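Local coordinates for capsid protein (Bocavirus gorilla/GBoV1/2009, PDB 7LNK), which forms the T=1 icosahedral capsid of a gorilla bocavirus, sixty copies of this parvovirus coat protein assembling into the virion shell, at residues N49-K53 / G278-D283; Y64-N68 / T152-F156; I243-G247 / N358-Y362. All coordinates share one frame; numbering follows the deposited sequence.

Contact 1. Residues N49-K53 / G278-D283; sequences NGNGK and GPATSD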
# COMPACT_ATOMS: atom_id res chain seq x y z
N ASN A 49 48.17 -107.08 -54.53
CA ASN A 49 47.92 -107.98 -53.42
C ASN A 49 46.78 -107.50 -52.52
O ASN A 49 46.51 -108.12 -51.49
CB ASN A 49 49.20 -108.17 -52.60
CG ASN A 49 49.72 -106.88 -52.04
OD1 ASN A 49 49.28 -105.80 -52.41
ND2 ASN A 49 50.70 -106.98 -51.14
N GLY A 50 46.13 -106.40 -52.89
CA GLY A 50 45.00 -105.89 -52.13
C GLY A 50 43.72 -106.68 -52.28
O GLY A 50 42.70 -106.26 -51.74
N ASN A 51 43.76 -107.81 -52.99
CA ASN A 51 42.61 -108.70 -53.12
C ASN A 51 41.40 -107.96 -53.67
O ASN A 51 40.28 -108.07 -53.16
CB ASN A 51 42.29 -109.38 -51.79
CG ASN A 51 41.32 -110.53 -51.94
OD1 ASN A 51 41.29 -111.20 -52.97
ND2 ASN A 51 40.51 -110.76 -50.92
N GLY A 52 41.63 -107.18 -54.73
CA GLY A 52 40.55 -106.51 -55.40
C GLY A 52 40.04 -105.25 -54.74
O GLY A 52 39.02 -104.71 -55.18
N LYS A 53 40.70 -104.76 -53.70
CA LYS A 53 40.28 -103.54 -53.04
C LYS A 53 40.99 -102.36 -53.68
O LYS A 53 42.17 -102.46 -54.04
CB LYS A 53 40.57 -103.58 -51.54
CG LYS A 53 39.97 -102.39 -50.87
CD LYS A 53 40.21 -102.34 -49.40
CE LYS A 53 39.65 -101.05 -48.89
NZ LYS A 53 38.19 -100.99 -49.09
N GLY A 278 41.81 -112.49 -44.53
CA GLY A 278 43.06 -112.07 -45.13
C GLY A 278 42.97 -111.86 -46.63
O GLY A 278 41.94 -112.11 -47.23
N PRO A 279 44.07 -111.41 -47.25
CA PRO A 279 45.35 -111.15 -46.58
C PRO A 279 45.38 -109.78 -45.94
O PRO A 279 44.45 -109.00 -46.13
CB PRO A 279 46.35 -111.21 -47.73
CG PRO A 279 45.57 -110.75 -48.90
CD PRO A 279 44.16 -111.19 -48.70
N ALA A 280 46.47 -109.46 -45.24
CA ALA A 280 46.52 -108.22 -44.48
C ALA A 280 46.53 -107.00 -45.39
O ALA A 280 46.25 -105.88 -44.93
CB ALA A 280 47.76 -108.21 -43.58
N THR A 281 46.83 -107.18 -46.67
CA THR A 281 46.92 -106.05 -47.58
C THR A 281 45.56 -105.61 -48.11
O THR A 281 45.44 -104.51 -48.65
CB THR A 281 47.83 -106.40 -48.74
OG1 THR A 281 47.32 -107.56 -49.41
CG2 THR A 281 49.21 -106.71 -48.22
N SER A 282 44.54 -106.45 -47.97
CA SER A 282 43.17 -106.07 -48.29
C SER A 282 42.55 -105.39 -47.08
O SER A 282 43.25 -105.03 -46.12
CB SER A 282 42.38 -107.30 -48.73
OG SER A 282 41.04 -106.94 -49.02
N ASP A 283 41.25 -105.18 -47.10
CA ASP A 283 40.53 -104.71 -45.92
C ASP A 283 40.07 -105.94 -45.16
O ASP A 283 39.26 -106.73 -45.67
CB ASP A 283 39.36 -103.81 -46.31
CG ASP A 283 38.71 -103.14 -45.12
OD1 ASP A 283 39.14 -103.39 -43.98
OD2 ASP A 283 37.78 -102.34 -45.33

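Contact 2. Residues Y64-N68 / T152-F156; sequences YFNFN and TWKLF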
# COMPACT_ATOMS: atom_id res chain seq x y z
N TYR A 64 47.27 -80.09 -43.52
CA TYR A 64 46.26 -79.73 -42.54
C TYR A 64 46.72 -80.09 -41.14
O TYR A 64 47.44 -81.06 -40.92
CB TYR A 64 44.93 -80.41 -42.85
CG TYR A 64 44.98 -81.91 -42.79
CD1 TYR A 64 44.69 -82.58 -41.62
CD2 TYR A 64 45.37 -82.65 -43.88
CE1 TYR A 64 44.75 -83.93 -41.55
CE2 TYR A 64 45.44 -84.00 -43.82
CZ TYR A 64 45.13 -84.64 -42.66
OH TYR A 64 45.19 -86.01 -42.60
N PHE A 65 46.26 -79.29 -40.19
CA PHE A 65 46.48 -79.52 -38.77
C PHE A 65 45.44 -80.50 -38.23
O PHE A 65 44.24 -80.31 -38.43
CB PHE A 65 46.39 -78.20 -38.01
CG PHE A 65 47.44 -77.22 -38.37
CD1 PHE A 65 48.66 -77.23 -37.74
CD2 PHE A 65 47.23 -76.30 -39.38
CE1 PHE A 65 49.64 -76.34 -38.08
CE2 PHE A 65 48.22 -75.40 -39.72
CZ PHE A 65 49.42 -75.42 -39.06
N ASN A 66 45.92 -81.53 -37.55
CA ASN A 66 45.04 -82.49 -36.89
C ASN A 66 45.34 -82.49 -35.40
O ASN A 66 46.41 -82.91 -34.97
CB ASN A 66 45.22 -83.90 -37.45
CG ASN A 66 44.18 -84.85 -36.95
OD1 ASN A 66 43.06 -84.45 -36.63
ND2 ASN A 66 44.53 -86.12 -36.86
N PHE A 67 44.38 -82.01 -34.61
CA PHE A 67 44.51 -81.96 -33.17
C PHE A 67 43.85 -83.13 -32.46
O PHE A 67 43.79 -83.13 -31.23
CB PHE A 67 43.98 -80.64 -32.64
CG PHE A 67 44.74 -79.46 -33.13
CD1 PHE A 67 45.93 -79.11 -32.53
CD2 PHE A 67 44.30 -78.74 -34.21
CE1 PHE A 67 46.64 -78.04 -32.99
CE2 PHE A 67 45.01 -77.67 -34.66
CZ PHE A 67 46.18 -77.32 -34.05
N ASN A 68 43.32 -84.11 -33.18
CA ASN A 68 42.46 -85.08 -32.51
C ASN A 68 43.30 -86.27 -32.04
O ASN A 68 43.54 -87.24 -32.76
CB ASN A 68 41.39 -85.50 -33.50
CG ASN A 68 40.33 -86.35 -32.89
OD1 ASN A 68 40.01 -86.21 -31.72
ND2 ASN A 68 39.76 -87.25 -33.68
N THR A 152 59.11 -81.65 -33.70
CA THR A 152 58.54 -80.94 -34.84
C THR A 152 57.31 -81.65 -35.39
O THR A 152 57.27 -82.87 -35.47
CB THR A 152 59.58 -80.78 -35.95
OG1 THR A 152 60.80 -80.30 -35.36
CG2 THR A 152 59.12 -79.80 -37.00
N TRP A 153 56.31 -80.88 -35.80
CA TRP A 153 55.09 -81.43 -36.35
C TRP A 153 55.11 -81.24 -37.85
O TRP A 153 55.17 -80.13 -38.34
CB TRP A 153 53.91 -80.69 -35.73
CG TRP A 153 52.57 -81.21 -36.08
CD1 TRP A 153 52.28 -82.32 -36.80
CD2 TRP A 153 51.31 -80.66 -35.68
NE1 TRP A 153 50.93 -82.48 -36.91
CE2 TRP A 153 50.31 -81.47 -36.22
CE3 TRP A 153 50.94 -79.54 -34.93
CZ2 TRP A 153 48.96 -81.21 -36.03
CZ3 TRP A 153 49.61 -79.29 -34.75
CH2 TRP A 153 48.64 -80.11 -35.29
N LYS A 154 55.11 -82.35 -38.57
CA LYS A 154 55.12 -82.34 -40.02
C LYS A 154 53.71 -82.57 -40.51
O LYS A 154 53.14 -83.62 -40.28
CB LYS A 154 56.04 -83.44 -40.54
CG LYS A 154 56.21 -83.48 -42.04
CD LYS A 154 57.07 -84.67 -42.43
CE LYS A 154 57.61 -84.55 -43.84
NZ LYS A 154 56.56 -84.74 -44.86
N LEU A 155 53.15 -81.57 -41.18
CA LEU A 155 51.80 -81.67 -41.69
C LEU A 155 51.68 -82.67 -42.83
O LEU A 155 52.60 -82.84 -43.61
CB LEU A 155 51.31 -80.29 -42.12
CG LEU A 155 51.15 -79.24 -41.03
CD1 LEU A 155 50.80 -77.85 -41.54
CD2 LEU A 155 50.18 -79.70 -39.96
N PHE A 156 50.53 -83.34 -42.90
CA PHE A 156 50.29 -84.33 -43.93
C PHE A 156 49.46 -83.78 -45.07
O PHE A 156 48.61 -82.92 -44.87
CB PHE A 156 49.56 -85.53 -43.34
CG PHE A 156 50.47 -86.61 -42.87
CD1 PHE A 156 50.56 -87.80 -43.56
CD2 PHE A 156 51.25 -86.44 -41.75
CE1 PHE A 156 51.40 -88.80 -43.14
CE2 PHE A 156 52.10 -87.43 -41.32
CZ PHE A 156 52.17 -88.62 -42.01

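Contact 3. Residues I243-G247 / N358-Y362; sequences IRQNG and NQTTY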
# COMPACT_ATOMS: atom_id res chain seq x y z
N ILE A 243 9.48 -124.27 -15.23
CA ILE A 243 10.45 -124.95 -16.07
C ILE A 243 9.73 -126.10 -16.75
O ILE A 243 9.18 -126.98 -16.08
CB ILE A 243 11.65 -125.46 -15.24
CG1 ILE A 243 12.37 -124.27 -14.61
CG2 ILE A 243 12.62 -126.19 -16.12
CD1 ILE A 243 13.37 -124.66 -13.57
N ARG A 244 9.72 -126.08 -18.08
CA ARG A 244 9.00 -127.08 -18.84
C ARG A 244 9.67 -128.44 -18.68
O ARG A 244 10.83 -128.53 -18.28
CB ARG A 244 8.95 -126.70 -20.32
CG ARG A 244 10.25 -126.94 -21.02
CD ARG A 244 10.16 -126.69 -22.50
NE ARG A 244 10.00 -125.27 -22.79
CZ ARG A 244 9.59 -124.79 -23.95
NH1 ARG A 244 9.28 -125.61 -24.94
NH2 ARG A 244 9.49 -123.48 -24.12
N GLN A 245 8.92 -129.49 -18.98
CA GLN A 245 9.47 -130.84 -18.90
C GLN A 245 10.67 -130.99 -19.83
O GLN A 245 10.58 -130.71 -21.02
CB GLN A 245 8.41 -131.87 -19.26
CG GLN A 245 8.89 -133.29 -19.09
CD GLN A 245 7.79 -134.30 -19.30
OE1 GLN A 245 6.63 -133.93 -19.51
NE2 GLN A 245 8.14 -135.57 -19.25
N ASN A 246 11.80 -131.44 -19.28
CA ASN A 246 13.01 -131.69 -20.05
C ASN A 246 13.38 -133.15 -19.87
O ASN A 246 13.82 -133.55 -18.79
CB ASN A 246 14.15 -130.78 -19.60
CG ASN A 246 15.33 -130.84 -20.53
OD1 ASN A 246 15.19 -131.06 -21.73
ND2 ASN A 246 16.52 -130.64 -19.98
N GLY A 247 13.24 -133.93 -20.93
CA GLY A 247 13.56 -135.35 -20.84
C GLY A 247 12.75 -136.01 -19.75
O GLY A 247 11.52 -135.95 -19.72
N ASN A 358 19.19 -123.55 -24.14
CA ASN A 358 18.56 -124.56 -24.97
C ASN A 358 17.78 -125.56 -24.15
O ASN A 358 17.34 -126.58 -24.69
CB ASN A 358 19.61 -125.25 -25.84
CG ASN A 358 20.69 -125.91 -25.04
OD1 ASN A 358 20.47 -126.40 -23.94
ND2 ASN A 358 21.90 -125.92 -25.59
N GLN A 359 17.67 -125.32 -22.84
CA GLN A 359 17.03 -126.04 -21.72
C GLN A 359 17.96 -127.12 -21.18
O GLN A 359 17.62 -127.76 -20.19
CB GLN A 359 15.65 -126.66 -22.03
CG GLN A 359 15.59 -127.89 -22.89
CD GLN A 359 14.17 -128.34 -23.12
OE1 GLN A 359 13.23 -127.57 -22.97
NE2 GLN A 359 14.00 -129.60 -23.49
N THR A 360 19.11 -127.33 -21.80
CA THR A 360 20.18 -128.15 -21.24
C THR A 360 21.29 -127.27 -20.68
O THR A 360 21.60 -127.33 -19.49
CB THR A 360 20.74 -129.11 -22.29
OG1 THR A 360 19.69 -129.98 -22.74
CG2 THR A 360 21.86 -129.94 -21.71
N THR A 361 21.93 -126.48 -21.53
CA THR A 361 22.97 -125.54 -21.14
C THR A 361 22.65 -124.17 -21.72
O THR A 361 21.61 -123.97 -22.36
CB THR A 361 24.35 -126.02 -21.60
OG1 THR A 361 25.36 -125.17 -21.05
CG2 THR A 361 24.45 -126.00 -23.11
N TYR A 362 23.53 -123.22 -21.48
CA TYR A 362 23.47 -121.90 -22.10
C TYR A 362 24.56 -121.79 -23.16
O TYR A 362 25.71 -122.16 -22.92
CB TYR A 362 23.65 -120.79 -21.08
CG TYR A 362 22.51 -120.65 -20.11
CD1 TYR A 362 21.42 -119.86 -20.42
CD2 TYR A 362 22.52 -121.30 -18.89
CE1 TYR A 362 20.38 -119.73 -19.55
CE2 TYR A 362 21.48 -121.18 -18.02
CZ TYR A 362 20.41 -120.38 -18.35
OH TYR A 362 19.36 -120.25 -17.48

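Contact 1. Residues N49-K53 / G278-D283
Thr281 and Asn49 meet at one end of this loop-to-loop contact, their side chains crossing at about a right angle. The Thr281 hydroxyl is directed at the Asn49 carbonyl as a hydrogen-bond donor, but the modelled 2.3 Å from OG1 to O is too short to be trusted. The methyl of Thr281 turns to the carboxamide instead, CG2 lying 3.3 Å from Asn49 ND2. Thr281 holds OG1 between its backbone N and carbonyl carbon (chi1 58°), which sends the hydroxyl to the carbonyl while CG2 stands anti to the carbonyl carbon, beside the backbone N. One residue on, Ser282 OG makes a weak hydrogen bond of 3.3 Å to Gly50 O, and its CB lies 3.7 Å from Asn51 CB. At the far end the aliphatic part of Lys53 crosses Asp283, CD 3.5 Å from CB; Lys53 NZ stays 4.0 Å from Asp283 OD2, longer than a salt bridge.

Two tight turns set these groups in place. Gly50 to Lys53 is a type I' turn, with Asn51 and Gly52 both at positive phi, and Gly50 O also accepts from Lys53 N. Pro279, preceded by a cis peptide bond, opens a type I turn closed by Ser282 N on Pro279 O. The first turn lies in the loop between strands 41-45 and 55-60, whereas the second belongs to the long GH loop of the parvovirus capsid fold. A neighbouring subunit adds Gln241, bonded to Ala280 O. Chemically, two hydroxyls address successive carbonyls, one at a doubtful distance and one weakly, beside alkyl packing, with the lysine and aspartate charges probably contributing only a diffuse attraction.

Contact 2. Residues Y64-N68 / T152-F156
Trp153 reaches across to Phe65, Asn66 and Phe67, and its indole meets all three. CG stands anti to the backbone N (chi1 -174°), which carries the ring system away from its own strand into the protein interior. From CB the chain reaches the pyrrole ring, where NE1 is hydrogen-bonded to the backbone O of Asp143. The meetings with 64-68 begin on the benzo ring. CZ2 comes 3.2 Å from Asn66 O, which approaches obliquely. CH2, next along, points over one face of the Phe67 ring, and CZ3 lies 3.7 Å from Phe67 CE1. This makes an offset edge-to-face pair in which Trp153 offers its edge, with planes at 80°. CZ3 also meets Phe65 CD1 at 3.8 Å, but here the roles reverse: the phenylalanine edge is directed at the indole face, ring centroids 5.4 Å apart and planes at 79°.

Phe65 in turn receives Leu155 over one face, CD1 standing 4.0 Å from the ring centroid in a CH-pi contact, while CD2 of the same leucine lies 3.2 Å from Tyr64 O. Between the strands themselves the link is slight, a weak bond from Tyr64 N to Phe156 O. Tyr64 OH is held by Asp143 OD2 instead.

The contact belongs to the jelly-roll core: 62-65 pairs with 415-420 in one sheet, while Val443 and Cys445 of strand 437-453, from the facing sheet, pack on the aromatic cluster. Alternating edges and faces let three rings interlock without parallel stacking, consistent with an apolar core held by dispersion and aromatic quadrupoles, its indole N-H satisfied by a backbone carbonyl.

Contact 3. Residues I243-G247 / N358-Y362
The carboxamides of Asn246 and Gln359 approach from opposite directions and are turned steeply against each other, their planes 65° apart. Asn246 OD1 sits 2.6 Å from Gln359 NE2, displaced to one side of the glutamine amide plane, and it also comes within 3.2 Å of Gln359 CD. On the other branch Asn246 ND2 faces the backbone O of Gln359 at 3.1 Å, an angle too poor for a hydrogen bond. The third flat group, the guanidinium of Arg244, is inclined by 67° to the Gln359 amide; Gln359 OE1 lies oblique to it, and its closest approach is to the aliphatic part, 3.2 Å from Arg244 CD.

Gln359 therefore lies between two residues of 243-247, with OE1 directed to Arg244 and NE2 to Asn246. Beyond CG its chain runs extended, chi2 -178°, and so spans the distance between the two backbones, which come no closer than 7.1 Å between the CA atoms of Asn246 and Gln359.

Behind it, Asn358 shapes the loop as an Asx turn. Its OD1 accepts from Thr360 N at 2.7 Å, nearly along the C=O axis, and from Thr361 N at 2.8 Å, tilted from the carbonyl plane. Asn358 N bonds in addition to Thr361 O, and Gln359 takes a positive phi within this tight loop.

Both segments lie in the GH loop of the parvovirus capsid protein, far out from the centre of the chain, where a neighbouring subunit meets them. Arg244 NH2 forms a salt bridge with Asp320 of that subunit, and Arg244 N donates to its Glu322. Gln275 of the same neighbour packs against both Arg244 and Gln359.

Contact 2 lies in the jelly-roll core, its centre about 14 Å from the centre of the chain, and along the chain is nested inside the loop closed by contact 1, whose centre is 28 Å from its own. Contact 3 lies farther out, its centre 45 Å from that of contact 1 and 59 Å from that of contact 2, on the opposite side of the chain centre from the latter. No two touch within one chain. Between chains, however, segments of contacts 1 and 3 come together: Tyr362 OH bonds to Ala285 O of a neighbouring subunit and, weakly, to its Asp283 O. This is consistent with the intersubunit interlocking of GH loops known from parvovirus capsids.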